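Local coordinates for protein SusD homolog (Bacteroides ovatus, PDB 4F53) that probably binds glycans, likely mucin O-glycans, at the outer membrane as a SusD-family lipoprotein, at residues Phe439-Gly442 against Met443-Trp446. Numbering follows the deposited sequence.
Sequences FPNG and MESW
Asn-441 and Glu-444 meet at the start of helix 442-452, where the asparagine is the N-cap. Asn-441 OD1 accepts from Glu-444 N at 3.5 Å. The bond is weak because it is long, although at 167° it is nearly straight. CG of Asn-441 lies anti to the backbone N (chi1 -168°), which puts it beside the carbonyl carbon and carries the amide to the first turn, at Glu-444 N and CB. Its other branch packs on carbon: ND2 sits 3.6 Å from Glu-444 CB.

A water bridges the same cap. It donates to Asn-441 OD1 and accepts from Met-443 N at 2.9 Å. Two early helix N-H groups therefore reach OD1, Glu-444 N directly and Met-443 N through the water. The main chain carries the next bonds. Ser-445 N reaches Asn-441 O at 3.2 Å, in the carbonyl plane. Trp-446 N gives the shorter bond, 2.8 Å to Gly-442 O. Trp-446 CB also packs on this oxygen, at 3.3 Å.

Before the cap, a cis peptide bond precedes Pro-440, and Asn-441 is the centre of an inverse gamma turn closed by Gly-442 N to Pro-440 O. Pro-440 CB lies over the centre of the Phe-439 ring, 3.9 Å above its plane.

The Glu-444 chain bends at chi2 (47°), and OE2 forms a salt bridge with Arg-207. Ser-445 OG bonds to Tyr-61 OH, and Trp-446 NE1 to Ala-475 O. The whole junction is buried near the centre of the chain. Asn-441 is an N-cap residue with a long, weak capping bond, backed by a water. The short loop with the cis peptide bond and the inverse gamma turn joins helix 423-438 to helix 442-452 in the helix-rich, TPR-like SusD fold.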
loop_
_atom_site.group_PDB
_atom_site.type_symbol
_atom_site.label_atom_id
_atom_site.label_comp_id
_atom_site.label_asym_id
_atom_site.label_seq_id
_atom_site.Cartn_x
_atom_site.Cartn_y
_atom_site.Cartn_z
ATOM N N PHE A 439 4.346 -5.102 -5.020
ATOM C CA PHE A 439 4.809 -5.799 -3.830
ATOM C C PHE A 439 6.140 -5.133 -3.348
ATOM O O PHE A 439 6.957 -4.823 -4.204
ATOM C CB PHE A 439 5.027 -7.283 -4.159
ATOM C CG PHE A 439 5.639 -8.077 -3.021
ATOM C CD1 PHE A 439 4.834 -8.654 -2.045
ATOM C CD2 PHE A 439 7.016 -8.239 -2.928
ATOM C CE1 PHE A 439 5.401 -9.384 -0.991
ATOM C CE2 PHE A 439 7.583 -8.959 -1.867
ATOM C CZ PHE A 439 6.777 -9.530 -0.911
ATOM N N PRO A 440 6.398 -4.888 -2.031
ATOM C CA PRO A 440 5.583 -5.208 -0.841
ATOM C C PRO A 440 4.729 -4.019 -0.313
ATOM O O PRO A 440 4.416 -3.971 0.877
ATOM C CB PRO A 440 6.677 -5.609 0.179
ATOM C CG PRO A 440 7.824 -4.669 -0.128
ATOM C CD PRO A 440 7.695 -4.305 -1.622
ATOM N N ASN A 441 4.361 -3.069 -1.188
ATOM C CA ASN A 441 3.584 -1.875 -0.830
ATOM C C ASN A 441 2.098 -2.200 -0.665
ATOM O O ASN A 441 1.282 -1.832 -1.517
ATOM C CB ASN A 441 3.770 -0.743 -1.861
ATOM C CG ASN A 441 3.233 0.601 -1.380
ATOM O OD1 ASN A 441 2.650 0.731 -0.280
ATOM N ND2 ASN A 441 3.421 1.632 -2.185
ATOM N N GLY A 442 1.759 -2.849 0.450
ATOM C CA GLY A 442 0.392 -3.262 0.731
ATOM C C GLY A 442 -0.587 -2.146 0.972
ATOM O O GLY A 442 -1.776 -2.300 0.679
HETATM N N MSE A 443 -0.119 -1.019 1.550
HETATM C CA MSE A 443 -1.023 0.107 1.821
HETATM C C MSE A 443 -1.670 0.572 0.518
HETATM O O MSE A 443 -2.907 0.633 0.428
HETATM C CB MSE A 443 -0.294 1.268 2.538
HETATM C CG MSE A 443 -1.256 2.386 3.018
HETATM SE SE MSE A 443 -2.661 1.726 4.245
HETATM C CE MSE A 443 -4.249 2.533 3.409
ATOM N N GLU A 444 -0.840 0.782 -0.511
ATOM C CA GLU A 444 -1.292 1.224 -1.831
ATOM C C GLU A 444 -2.162 0.152 -2.478
ATOM O O GLU A 444 -3.210 0.493 -3.016
ATOM C CB GLU A 444 -0.097 1.619 -2.757
ATOM C CG GLU A 444 -0.528 2.343 -4.029
ATOM C CD GLU A 444 -1.528 3.500 -3.935
ATOM O OE1 GLU A 444 -1.540 4.238 -2.919
ATOM O OE2 GLU A 444 -2.301 3.675 -4.902
ATOM N N SER A 445 -1.733 -1.112 -2.426
ATOM C CA SER A 445 -2.466 -2.229 -3.059
ATOM C C SER A 445 -3.805 -2.538 -2.373
ATOM O O SER A 445 -4.728 -2.961 -3.064
ATOM C CB SER A 445 -1.607 -3.488 -3.139
ATOM O OG SER A 445 -0.616 -3.216 -4.114
ATOM N N TRP A 446 -3.922 -2.303 -1.055
ATOM C CA TRP A 446 -5.199 -2.437 -0.340
ATOM C C TRP A 446 -6.156 -1.311 -0.838
ATOM O O TRP A 446 -7.321 -1.562 -1.177
ATOM C CB TRP A 446 -5.013 -2.386 1.210
ATOM C CG TRP A 446 -6.320 -2.376 1.980
ATOM C CD1 TRP A 446 -7.459 -3.070 1.671
ATOM C CD2 TRP A 446 -6.615 -1.642 3.190
ATOM N NE1 TRP A 446 -8.438 -2.822 2.611
ATOM C CE2 TRP A 446 -7.961 -1.927 3.535
ATOM C CE3 TRP A 446 -5.878 -0.746 4.006
ATOM C CZ2 TRP A 446 -8.580 -1.380 4.680
ATOM C CZ3 TRP A 446 -6.495 -0.197 5.130
ATOM C CH2 TRP A 446 -7.828 -0.509 5.457
HETATM O O HOH W 1 2.574 -0.708 2.681
#